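Aspergillopepsin-2 heavy chain (Aspergillus niger var. macrosporus, PDB 1Y43) forms the heavy chain of a fungal acid endopeptidase of peptidase family G1, probably of the glutamic type. Local coordinates at residues S73-A77 with T89-G94; G12-C18 with L100-E106; F129-E133 with G165-T169; S37-W41 with D51-I57. One frame throughout, in Å; residues are numbered along the deposited sequence.

In the fold
From the N terminus, the chain enters interaction 2 at 12-18, whose partner comes more than 80 residues later. Two shorter loops close within that span. Interaction 4 (37-41 with 51-57) folds a hairpin and the return that follows it; interaction 1 (73-77 with 89-94) then pairs the strands of the next hairpin. These two touch through Phe52, whose ring packs on Ala77 and His90. The chain then reaches 100-106 and closes interaction 2, tying strand 4-13 to strand 104-114 and completing the large loop. Interaction 3 (129-133 with 165-169) follows in series, joining strands 126-136 and 168-172 in a separate antiparallel sheet. No two loops cross.

Interaction 1. Residues S73-A77 with T89-G94; sequences SSGSA and THTFSG
Phe92 turns CG anti to its carbonyl carbon (chi1 -59°), which brings the ring edge-on to Gly75 in the partner strand. His90, with CG anti to the backbone N (chi1 179°), swings an edge of its imidazole over the same benzene ring. The setting is the antiparallel beta hairpin of strands 74-81 and 86-92, part of the concanavalin-like beta architecture expected of this family. Gly75 O lies near the plane of the Phe92 ring, 3.7 Å from Phe92 CD2, and farther along the rim Phe92 CE2 meets Ala77 CB at 4.2 Å. The imidazole atom His90 CD2 stands 3.4 Å above the plane of the Phe92 ring, over its centre. Tyr42 stacks on the His90 ring and Trp44 meets Phe92 edge-to-face, so this side of the hairpin continues into an aromatic cluster.

Two hydrogen-bonded pairs hold the backbones. Phe92 N donates to Gly75 O at 2.7 Å, and Gly75 N returns a bond to Phe92 O at 3.0 Å. At the other pair His90 N reaches Ala77 O at 2.8 Å, and Ala77 N donates to His90 O. Between them Ser76 faces Thr91 as a non-hydrogen-bonded pair on the other side of the sheet, where Ser76 CB touches the methyl Thr89 CG2 at 3.9 Å. The hydroxyls of Ser74 and Thr89 find partners elsewhere, at Thr70 and Thr78 respectively. At the open end of the hairpin the buried Ser73 O has no hydrogen-bond partner; it receives instead a nearly straight C-H contact from Gly94 CA, at 3.3 Å and 165°.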
loop_
_atom_site.group_PDB
_atom_site.type_symbol
_atom_site.label_atom_id
_atom_site.label_comp_id
_atom_site.label_asym_id
_atom_site.label_seq_id
_atom_site.Cartn_x
_atom_site.Cartn_y
_atom_site.Cartn_z
ATOM N N SER B 73 0.895 14.053 -13.858
ATOM C CA SER B 73 -0.347 13.475 -14.354
ATOM C C SER B 73 -0.170 12.208 -15.198
ATOM O O SER B 73 -1.061 11.846 -15.973
ATOM C CB SER B 73 -1.164 14.530 -15.125
ATOM O OG SER B 73 -0.412 15.138 -16.171
ATOM N N SER B 74 0.961 11.521 -15.045
ATOM C CA SER B 74 1.206 10.294 -15.801
ATOM C C SER B 74 2.169 9.393 -15.039
ATOM O O SER B 74 2.969 9.874 -14.230
ATOM C CB SER B 74 1.761 10.594 -17.206
ATOM O OG SER B 74 3.034 11.215 -17.167
ATOM N N GLY B 75 2.061 8.094 -15.271
ATOM C CA GLY B 75 2.936 7.150 -14.597
ATOM C C GLY B 75 2.464 5.725 -14.777
ATOM O O GLY B 75 1.695 5.429 -15.689
ATOM N N SER B 76 2.854 4.848 -13.860
ATOM C CA SER B 76 2.479 3.450 -13.951
ATOM C C SER B 76 2.435 2.772 -12.580
ATOM O O SER B 76 3.001 3.263 -11.590
ATOM C CB SER B 76 3.472 2.700 -14.852
ATOM O OG SER B 76 4.785 2.753 -14.308
ATOM N N ALA B 77 1.743 1.643 -12.541
ATOM C CA ALA B 77 1.625 0.847 -11.334
ATOM C C ALA B 77 1.985 -0.567 -11.763
ATOM O O ALA B 77 1.443 -1.058 -12.761
ATOM C CB ALA B 77 0.198 0.897 -10.801
ATOM N N THR B 89 1.508 -4.481 -15.387
ATOM C CA THR B 89 1.708 -3.043 -15.256
ATOM C C THR B 89 0.568 -2.301 -15.902
ATOM O O THR B 89 0.145 -2.672 -16.994
ATOM C CB THR B 89 3.024 -2.552 -15.971
ATOM O OG1 THR B 89 4.173 -3.148 -15.347
ATOM C CG2 THR B 89 3.159 -1.004 -15.900
ATOM N N HIS B 90 0.057 -1.281 -15.221
ATOM C CA HIS B 90 -0.979 -0.431 -15.790
ATOM C C HIS B 90 -0.319 0.923 -16.017
ATOM O O HIS B 90 0.262 1.491 -15.089
ATOM C CB HIS B 90 -2.177 -0.236 -14.861
ATOM C CG HIS B 90 -3.222 0.653 -15.452
ATOM N ND1 HIS B 90 -4.172 0.197 -16.335
ATOM C CD2 HIS B 90 -3.415 2.001 -15.361
ATOM C CE1 HIS B 90 -4.897 1.209 -16.770
ATOM N NE2 HIS B 90 -4.452 2.311 -16.191
ATOM N N THR B 91 -0.364 1.407 -17.254
ATOM C CA THR B 91 0.218 2.691 -17.590
ATOM C C THR B 91 -0.872 3.762 -17.675
ATOM O O THR B 91 -1.924 3.545 -18.291
ATOM C CB THR B 91 0.973 2.600 -18.936
ATOM O OG1 THR B 91 2.041 1.652 -18.818
ATOM C CG2 THR B 91 1.548 3.942 -19.347
ATOM N N PHE B 92 -0.645 4.877 -16.992
ATOM C CA PHE B 92 -1.563 6.003 -16.998
ATOM C C PHE B 92 -0.866 7.035 -17.881
ATOM O O PHE B 92 -0.006 7.769 -17.406
ATOM C CB PHE B 92 -1.720 6.585 -15.580
ATOM C CG PHE B 92 -2.237 5.608 -14.545
ATOM C CD1 PHE B 92 -3.598 5.500 -14.302
ATOM C CD2 PHE B 92 -1.352 4.911 -13.720
ATOM C CE1 PHE B 92 -4.068 4.722 -13.260
ATOM C CE2 PHE B 92 -1.813 4.127 -12.671
ATOM C CZ PHE B 92 -3.172 4.037 -12.435
ATOM N N SER B 93 -1.219 7.084 -19.164
ATOM C CA SER B 93 -0.582 8.005 -20.120
ATOM C C SER B 93 -0.969 9.459 -19.927
ATOM O O SER B 93 -0.338 10.368 -20.468
ATOM C CB SER B 93 -0.925 7.588 -21.543
ATOM O OG SER B 93 -0.863 6.178 -21.660
ATOM N N GLY B 94 -2.012 9.663 -19.140
ATOM C CA GLY B 94 -2.515 10.988 -18.866
ATOM C C GLY B 94 -3.998 10.741 -18.686
ATOM O O GLY B 94 -4.399 9.597 -18.418
#

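Interaction 2. Residues G12-C18 with L100-E106; sequences GIDGDTC and LCETNAE
Asn104 packs CB against Asp14, with 3.6 Å from Asn104 CB to Asp14 CA. Its CG stands anti to the carbonyl carbon (chi1 -48°) and turns the amide into the loop at 15-18. There Asn104 OD1 accepts from Asp16 N at 2.9 Å and from Thr17 N at 2.8 Å, both donors approaching one face of the amide, with a weak third bond from Cys18 N. The other branch, Asn104 ND2, gives a straight bond (167°) to Thr17 OG1 at 2.7 Å, nearly in the amide plane. A water on Thr17 OG1 bridges weakly to Thr103 OG1.

Asp14 answers from the opposite segment. Asp14 OD1 takes Thr103 N on its syn lone pair at 2.9 Å and Asn104 N nearly end-on. Asp14 OD2 takes Glu102 N, also syn, at 2.8 Å, while Cys101 N comes from above the carboxylate plane. Beside this network the disulfide links Cys18 SG to Cys101 SG at 2.0 Å with a chi3 of 75°. Gly12 pairs with Glu106 where strands 4-13 and 104-114 run antiparallel, and residues 104-106 also pair with a strand of the neighbouring chain, extending the sheet across the interface. Covalent and polar links thus join the two loops. Four backbone N-H groups converging on one buried carboxylate would be expected to stabilise its negative charge.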
loop_
_atom_site.group_PDB
_atom_site.type_symbol
_atom_site.label_atom_id
_atom_site.label_comp_id
_atom_site.label_asym_id
_atom_site.label_seq_id
_atom_site.Cartn_x
_atom_site.Cartn_y
_atom_site.Cartn_z
ATOM N N GLY B 12 2.695 3.839 -2.443
ATOM C CA GLY B 12 2.123 4.926 -3.202
ATOM C C GLY B 12 2.816 6.256 -3.044
ATOM O O GLY B 12 3.754 6.406 -2.252
ATOM N N ILE B 13 2.400 7.186 -3.895
ATOM C CA ILE B 13 2.887 8.555 -3.894
ATOM C C ILE B 13 1.683 9.454 -3.563
ATOM O O ILE B 13 0.603 9.300 -4.146
ATOM C CB ILE B 13 3.450 8.946 -5.282
ATOM C CG1 ILE B 13 4.700 8.102 -5.581
ATOM C CG2 ILE B 13 3.778 10.445 -5.333
ATOM C CD1 ILE B 13 5.294 8.321 -6.973
ATOM N N ASP B 14 1.882 10.336 -2.585
ATOM C CA ASP B 14 0.892 11.310 -2.141
ATOM C C ASP B 14 -0.297 10.769 -1.366
ATOM O O ASP B 14 -0.335 9.585 -1.027
ATOM C CB ASP B 14 0.470 12.207 -3.310
ATOM C CG ASP B 14 1.630 13.058 -3.822
ATOM O OD1 ASP B 14 2.496 13.425 -3.007
ATOM O OD2 ASP B 14 1.679 13.347 -5.032
ATOM N N GLY B 15 -1.188 11.666 -0.970
ATOM C CA GLY B 15 -2.354 11.257 -0.211
ATOM C C GLY B 15 -2.340 11.639 1.262
ATOM O O GLY B 15 -3.386 11.595 1.903
ATOM N N ASP B 16 -1.180 11.992 1.811
ATOM C CA ASP B 16 -1.120 12.374 3.222
ATOM C C ASP B 16 -1.144 13.898 3.363
ATOM O O ASP B 16 -2.074 14.447 3.948
ATOM C CB ASP B 16 0.109 11.771 3.908
ATOM C CG ASP B 16 0.155 12.070 5.399
ATOM O OD1 ASP B 16 -0.839 12.566 5.970
ATOM O OD2 ASP B 16 1.197 11.806 6.011
ATOM N N THR B 17 -0.111 14.578 2.868
ATOM C CA THR B 17 -0.071 16.044 2.922
ATOM C C THR B 17 -0.444 16.641 1.563
ATOM O O THR B 17 -0.537 17.861 1.404
ATOM C CB THR B 17 1.307 16.588 3.367
ATOM O OG1 THR B 17 2.322 16.135 2.467
ATOM C CG2 THR B 17 1.639 16.113 4.771
ATOM N N CYS B 18 -0.583 15.777 0.562
ATOM C CA CYS B 18 -0.972 16.195 -0.779
ATOM C C CYS B 18 -2.352 15.582 -0.959
ATOM O O CYS B 18 -2.481 14.363 -1.010
ATOM C CB CYS B 18 -0.012 15.625 -1.812
ATOM S SG CYS B 18 -0.600 15.965 -3.493
ATOM N N LEU B 100 -0.478 14.949 -9.063
ATOM C CA LEU B 100 0.347 14.600 -7.923
ATOM C C LEU B 100 1.128 15.833 -7.471
ATOM O O LEU B 100 1.348 16.751 -8.257
ATOM C CB LEU B 100 1.372 13.549 -8.332
ATOM C CG LEU B 100 0.840 12.187 -8.742
ATOM C CD1 LEU B 100 2.004 11.337 -9.253
ATOM C CD2 LEU B 100 0.160 11.543 -7.541
ATOM N N CYS B 101 1.498 15.875 -6.195
ATOM C CA CYS B 101 2.347 16.951 -5.673
ATOM C C CYS B 101 3.765 16.379 -5.585
ATOM O O CYS B 101 4.740 17.121 -5.571
ATOM C CB CYS B 101 1.969 17.349 -4.248
ATOM S SG CYS B 101 0.244 17.759 -3.937
ATOM N N GLU B 102 3.846 15.052 -5.455
ATOM C CA GLU B 102 5.102 14.317 -5.308
ATOM C C GLU B 102 5.793 14.644 -3.982
ATOM O O GLU B 102 7.023 14.656 -3.882
ATOM C CB GLU B 102 6.016 14.528 -6.525
ATOM C CG GLU B 102 5.391 14.004 -7.805
ATOM C CD GLU B 102 6.283 14.121 -9.028
ATOM O OE1 GLU B 102 7.329 14.801 -8.979
ATOM O OE2 GLU B 102 5.921 13.507 -10.048
ATOM N N THR B 103 4.976 14.857 -2.947
ATOM C CA THR B 103 5.482 15.192 -1.623
ATOM C C THR B 103 5.426 14.058 -0.608
ATOM O O THR B 103 5.991 14.181 0.472
ATOM C CB THR B 103 4.788 16.453 -1.044
ATOM O OG1 THR B 103 3.375 16.248 -1.015
ATOM C CG2 THR B 103 5.106 17.682 -1.907
ATOM N N ASN B 104 4.714 12.975 -0.918
ATOM C CA ASN B 104 4.667 11.835 0.012
ATOM C C ASN B 104 4.997 10.527 -0.722
ATOM O O ASN B 104 4.613 10.351 -1.881
ATOM C CB ASN B 104 3.274 11.624 0.602
ATOM C CG ASN B 104 2.638 12.879 1.137
ATOM O OD1 ASN B 104 1.423 13.022 1.084
ATOM N ND2 ASN B 104 3.449 13.770 1.708
ATOM N N ALA B 105 5.750 9.653 -0.064
ATOM C CA ALA B 105 6.093 8.324 -0.586
ATOM C C ALA B 105 5.751 7.451 0.615
ATOM O O ALA B 105 6.181 7.746 1.727
ATOM C CB ALA B 105 7.590 8.219 -0.914
ATOM N N GLU B 106 4.984 6.386 0.419
ATOM C CA GLU B 106 4.576 5.566 1.565
ATOM C C GLU B 106 4.427 4.074 1.313
ATOM O O GLU B 106 4.272 3.645 0.173
ATOM C CB GLU B 106 3.265 6.129 2.152
ATOM C CG GLU B 106 2.058 6.091 1.207
ATOM C CD GLU B 106 1.805 7.392 0.439
ATOM O OE1 GLU B 106 2.394 8.438 0.763
ATOM O OE2 GLU B 106 1.012 7.348 -0.522
HETATM O O HOH W 1 3.923 18.088 1.765
#

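Interaction 3. Residues F129-E133 with G165-T169; sequences FTNAE and GDSVT
Phe129 and Val168 form an antiparallel hydrogen-bonded pair, and backbone bonds carry most of this contact. Phe129 N donates to Val168 O at 2.8 Å, and Val168 N donates back to Phe129 O at 3.0 Å. A third bond lies beyond the corner that the chain turns at Asn131, which adopts the left-handed helical conformation: Ala132 N reaches Asp166 O at 3.1 Å, arriving from 40° out of the carbonyl plane. The 165-169 segment thus binds residues on both sides of the corner.

Carbon atoms also meet carbonyl oxygens. Ser167 CA makes a bent CA-H...O contact with Phe129 O at 3.1 Å; Ser167 CB packs on the same oxygen, and the methyl of Ala132, pointing toward the other segment, has its CB 3.5 Å from Asp166 O. The Phe129 ring presents its edge to Val168 O.

Apolar contacts gather on the face shared by Phe129 and Val168. Phe129 CG stands anti to its carbonyl carbon (chi1 -70°), which leaves CD1 beside the partner strand, 4.2 Å from Val168 CB. Ala132 CB approaches Val168 CG2 more distantly, at 4.5 Å.

The hydroxyls of the 165-169 segment have partners outside it: Ser167 OG bonds Ser164 OG, and Thr169 OG1 bonds Thr128 OG1. In the fold, strand 126-136 lies between 139-141 and 168-172 in an antiparallel sheet, and Thr169 carries the bonding on to Ser162 of strand 156-163. Thr130 and Glu133 also pair antiparallel with a strand of the neighbouring chain, and an apolar side chain of that chain packs on Val168.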
loop_
_atom_site.group_PDB
_atom_site.type_symbol
_atom_site.label_atom_id
_atom_site.label_comp_id
_atom_site.label_asym_id
_atom_site.label_seq_id
_atom_site.Cartn_x
_atom_site.Cartn_y
_atom_site.Cartn_z
ATOM N N PHE B 129 7.585 -4.937 4.629
ATOM C CA PHE B 129 8.005 -4.472 3.316
ATOM C C PHE B 129 9.534 -4.444 3.377
ATOM O O PHE B 129 10.100 -3.796 4.263
ATOM C CB PHE B 129 7.544 -3.038 3.069
ATOM C CG PHE B 129 6.056 -2.876 2.894
ATOM C CD1 PHE B 129 5.232 -2.601 3.986
ATOM C CD2 PHE B 129 5.494 -2.915 1.626
ATOM C CE1 PHE B 129 3.855 -2.351 3.805
ATOM C CE2 PHE B 129 4.124 -2.666 1.441
ATOM C CZ PHE B 129 3.313 -2.385 2.527
ATOM N N THR B 130 10.201 -5.184 2.507
ATOM C CA THR B 130 11.654 -5.161 2.464
ATOM C C THR B 130 12.012 -4.441 1.176
ATOM O O THR B 130 11.159 -4.235 0.305
ATOM C CB THR B 130 12.268 -6.566 2.452
ATOM O OG1 THR B 130 11.757 -7.315 1.340
ATOM C CG2 THR B 130 11.960 -7.286 3.766
ATOM N N ASN B 131 13.282 -4.070 1.048
ATOM C CA ASN B 131 13.759 -3.338 -0.125
ATOM C C ASN B 131 12.816 -2.137 -0.339
ATOM O O ASN B 131 12.378 -1.848 -1.462
ATOM C CB ASN B 131 13.800 -4.261 -1.350
ATOM C CG ASN B 131 14.841 -5.365 -1.216
ATOM O OD1 ASN B 131 16.019 -5.102 -0.992
ATOM N ND2 ASN B 131 14.406 -6.604 -1.332
ATOM N N ALA B 132 12.468 -1.494 0.772
ATOM C CA ALA B 132 11.581 -0.334 0.798
ATOM C C ALA B 132 12.388 0.893 0.415
ATOM O O ALA B 132 13.155 1.416 1.229
ATOM C CB ALA B 132 10.988 -0.178 2.182
ATOM N N GLU B 133 12.205 1.348 -0.819
ATOM C CA GLU B 133 12.957 2.478 -1.348
ATOM C C GLU B 133 12.098 3.455 -2.132
ATOM O O GLU B 133 11.180 3.049 -2.855
ATOM C CB GLU B 133 14.062 1.955 -2.284
ATOM C CG GLU B 133 15.079 1.038 -1.600
ATOM C CD GLU B 133 16.116 0.453 -2.546
ATOM O OE1 GLU B 133 16.116 0.795 -3.748
ATOM O OE2 GLU B 133 16.959 -0.350 -2.082
ATOM N N GLY B 165 16.353 0.826 8.329
ATOM C CA GLY B 165 16.917 1.584 7.231
ATOM C C GLY B 165 16.422 1.143 5.863
ATOM O O GLY B 165 16.541 1.895 4.892
ATOM N N ASP B 166 15.856 -0.058 5.769
ATOM C CA ASP B 166 15.375 -0.546 4.477
ATOM C C ASP B 166 14.068 -1.343 4.533
ATOM O O ASP B 166 13.698 -2.000 3.554
ATOM C CB ASP B 166 16.471 -1.375 3.779
ATOM C CG ASP B 166 17.009 -2.512 4.649
ATOM O OD1 ASP B 166 16.255 -3.092 5.456
ATOM O OD2 ASP B 166 18.202 -2.841 4.512
ATOM N N SER B 167 13.372 -1.290 5.659
ATOM C CA SER B 167 12.135 -2.046 5.793
ATOM C C SER B 167 11.120 -1.368 6.692
ATOM O O SER B 167 11.445 -0.426 7.433
ATOM C CB SER B 167 12.424 -3.454 6.332
ATOM O OG SER B 167 12.914 -3.420 7.669
ATOM N N VAL B 168 9.875 -1.823 6.560
ATOM C CA VAL B 168 8.759 -1.326 7.348
ATOM C C VAL B 168 7.975 -2.568 7.771
ATOM O O VAL B 168 7.610 -3.375 6.919
ATOM C CB VAL B 168 7.829 -0.432 6.492
ATOM C CG1 VAL B 168 6.665 0.084 7.332
ATOM C CG2 VAL B 168 8.610 0.724 5.888
ATOM N N THR B 169 7.732 -2.735 9.066
ATOM C CA THR B 169 6.976 -3.877 9.556
ATOM C C THR B 169 5.727 -3.385 10.281
ATOM O O THR B 169 5.819 -2.512 11.146
ATOM C CB THR B 169 7.811 -4.738 10.547
ATOM O OG1 THR B 169 8.946 -5.295 9.869
ATOM C CG2 THR B 169 6.972 -5.858 11.137
#

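Interaction 4. Residues S37-W41 with D51-I57; sequences SYDAW and DFSDITI. With SO4 (sulfate ion), chain E.
Ala40, Phe52 and Ile55 are joined by one water, which accepts from Ala40 N at 2.9 Å and donates to Phe52 O at 3.0 Å and Ile55 O at 3.1 Å. It bridges the beta hairpin of strands 35-45 and 50-52 at the point where the second strand departs from the first. A second water links the segments farther along, donating to Tyr38 O and accepting from Ile57 N. The direct link is Phe52 N to Ala40 O, 2.9 Å and almost straight at 175°.

Side chains also close the contact. Ala40 CB meets Ile55 CG2 at 3.8 Å, and Ile57, with CG1 anti to the carbonyl carbon (chi1 -49°), carries CD1 to the same methyl while its CB rests on Tyr38 CB. Phe52 lies alongside Trp41 backbone atoms, and Val79 of strand 74-81 packs on Ala40, Phe52 and Ile55, so the hairpin sits against the next one. Tyr38 OH bonds the backbone of the neighbouring chain.

Two acids meet on the other face: Asp39 OD2 lies 3.0 Å from Asp51 OD1, the side chains crossing near a right angle with carboxylate planes 67° apart. Such proximity would be easier if one carboxylate were protonated. Ser37 OG, earlier on the same strand, donates a weak 3.4 Å bond to O1 of a sulfate ion, probably from the crystallisation liquor.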
loop_
_atom_site.group_PDB
_atom_site.type_symbol
_atom_site.label_atom_id
_atom_site.label_comp_id
_atom_site.label_asym_id
_atom_site.label_seq_id
_atom_site.Cartn_x
_atom_site.Cartn_y
_atom_site.Cartn_z
ATOM N N SER B 37 -9.502 -14.744 0.285
ATOM C CA SER B 37 -9.585 -14.187 -1.055
ATOM C C SER B 37 -8.471 -13.138 -1.171
ATOM O O SER B 37 -8.282 -12.347 -0.249
ATOM C CB SER B 37 -10.951 -13.525 -1.260
ATOM O OG SER B 37 -11.175 -13.297 -2.632
ATOM N N TYR B 38 -7.713 -13.172 -2.274
ATOM C CA TYR B 38 -6.607 -12.234 -2.506
ATOM C C TYR B 38 -6.734 -11.635 -3.899
ATOM O O TYR B 38 -7.115 -12.334 -4.835
ATOM C CB TYR B 38 -5.247 -12.956 -2.450
ATOM C CG TYR B 38 -4.895 -13.596 -1.127
ATOM C CD1 TYR B 38 -4.363 -12.837 -0.087
ATOM C CD2 TYR B 38 -5.094 -14.966 -0.913
ATOM C CE1 TYR B 38 -4.037 -13.416 1.137
ATOM C CE2 TYR B 38 -4.773 -15.561 0.316
ATOM C CZ TYR B 38 -4.243 -14.777 1.334
ATOM O OH TYR B 38 -3.907 -15.331 2.556
ATOM N N ASP B 39 -6.401 -10.359 -4.048
ATOM C CA ASP B 39 -6.447 -9.727 -5.359
ATOM C C ASP B 39 -5.449 -8.576 -5.445
ATOM O O ASP B 39 -5.059 -8.017 -4.415
ATOM C CB ASP B 39 -7.877 -9.269 -5.711
ATOM C CG ASP B 39 -8.236 -7.900 -5.155
ATOM O OD1 ASP B 39 -7.636 -7.450 -4.159
ATOM O OD2 ASP B 39 -9.148 -7.256 -5.724
ATOM N N ALA B 40 -5.000 -8.259 -6.651
ATOM C CA ALA B 40 -4.072 -7.152 -6.855
ATOM C C ALA B 40 -4.865 -6.050 -7.550
ATOM O O ALA B 40 -5.746 -6.335 -8.364
ATOM C CB ALA B 40 -2.885 -7.601 -7.705
ATOM N N TRP B 41 -4.523 -4.797 -7.273
ATOM C CA TRP B 41 -5.254 -3.670 -7.841
ATOM C C TRP B 41 -4.376 -2.434 -8.008
ATOM O O TRP B 41 -3.263 -2.377 -7.471
ATOM C CB TRP B 41 -6.422 -3.316 -6.903
ATOM C CG TRP B 41 -5.993 -3.102 -5.455
ATOM C CD1 TRP B 41 -5.950 -4.049 -4.465
ATOM C CD2 TRP B 41 -5.451 -1.899 -4.879
ATOM N NE1 TRP B 41 -5.400 -3.512 -3.318
ATOM C CE2 TRP B 41 -5.085 -2.198 -3.544
ATOM C CE3 TRP B 41 -5.228 -0.599 -5.363
ATOM C CZ2 TRP B 41 -4.510 -1.253 -2.693
ATOM C CZ3 TRP B 41 -4.654 0.343 -4.511
ATOM C CH2 TRP B 41 -4.303 0.006 -3.190
ATOM N N ASP B 51 -9.090 -3.774 -10.527
ATOM C CA ASP B 51 -8.330 -4.991 -10.284
ATOM C C ASP B 51 -7.499 -5.421 -11.473
ATOM O O ASP B 51 -7.868 -5.172 -12.626
ATOM C CB ASP B 51 -9.249 -6.171 -9.957
ATOM C CG ASP B 51 -10.141 -5.916 -8.777
ATOM O OD1 ASP B 51 -9.719 -5.237 -7.817
ATOM O OD2 ASP B 51 -11.281 -6.402 -8.821
ATOM N N PHE B 52 -6.368 -6.052 -11.167
ATOM C CA PHE B 52 -5.488 -6.646 -12.169
ATOM C C PHE B 52 -6.019 -8.079 -12.229
ATOM O O PHE B 52 -5.729 -8.889 -11.346
ATOM C CB PHE B 52 -4.053 -6.702 -11.663
ATOM C CG PHE B 52 -3.284 -5.445 -11.856
ATOM C CD1 PHE B 52 -3.002 -4.973 -13.138
ATOM C CD2 PHE B 52 -2.751 -4.778 -10.767
ATOM C CE1 PHE B 52 -2.178 -3.852 -13.332
ATOM C CE2 PHE B 52 -1.931 -3.659 -10.948
ATOM C CZ PHE B 52 -1.642 -3.199 -12.235
ATOM N N SER B 53 -6.775 -8.391 -13.273
ATOM C CA SER B 53 -7.368 -9.721 -13.429
ATOM C C SER B 53 -6.457 -10.823 -13.973
ATOM O O SER B 53 -6.777 -12.009 -13.878
ATOM C CB SER B 53 -8.620 -9.618 -14.302
ATOM O OG SER B 53 -9.588 -8.815 -13.652
ATOM N N ASP B 54 -5.332 -10.436 -14.550
ATOM C CA ASP B 54 -4.403 -11.399 -15.130
ATOM C C ASP B 54 -3.216 -11.772 -14.236
ATOM O O ASP B 54 -2.113 -12.012 -14.729
ATOM C CB ASP B 54 -3.937 -10.920 -16.519
ATOM C CG ASP B 54 -3.336 -9.513 -16.505
ATOM O OD1 ASP B 54 -3.562 -8.730 -15.540
ATOM O OD2 ASP B 54 -2.632 -9.177 -17.489
ATOM N N ILE B 55 -3.437 -11.781 -12.925
ATOM C CA ILE B 55 -2.389 -12.155 -11.982
ATOM C C ILE B 55 -2.996 -12.854 -10.774
ATOM O O ILE B 55 -3.988 -12.397 -10.190
ATOM C CB ILE B 55 -1.494 -10.961 -11.529
ATOM C CG1 ILE B 55 -0.270 -11.497 -10.768
ATOM C CG2 ILE B 55 -2.286 -9.984 -10.636
ATOM C CD1 ILE B 55 0.869 -10.498 -10.605
ATOM N N THR B 56 -2.412 -13.993 -10.436
ATOM C CA THR B 56 -2.854 -14.807 -9.314
ATOM C C THR B 56 -1.989 -14.528 -8.084
ATOM O O THR B 56 -0.758 -14.524 -8.171
ATOM C CB THR B 56 -2.747 -16.293 -9.685
ATOM O OG1 THR B 56 -3.586 -16.549 -10.810
ATOM C CG2 THR B 56 -3.170 -17.168 -8.520
ATOM N N ILE B 57 -2.653 -14.271 -6.960
ATOM C CA ILE B 57 -2.007 -13.975 -5.686
ATOM C C ILE B 57 -2.412 -15.074 -4.687
ATOM O O ILE B 57 -3.606 -15.340 -4.524
ATOM C CB ILE B 57 -2.503 -12.606 -5.119
ATOM C CG1 ILE B 57 -2.437 -11.494 -6.172
ATOM C CG2 ILE B 57 -1.720 -12.240 -3.858
ATOM C CD1 ILE B 57 -1.040 -11.072 -6.562
HETATM S S SO4 E . -11.452 -9.078 -2.385
HETATM O O1 SO4 E . -11.758 -10.028 -3.524
HETATM O O2 SO4 E . -12.418 -9.338 -1.253
HETATM O O3 SO4 E . -10.035 -9.323 -1.906
HETATM O O4 SO4 E . -11.610 -7.650 -2.845
HETATM O O HOH W 2 -5.484 -13.622 -7.037
HETATM O O HOH W 3 -5.563 -10.211 -8.680
#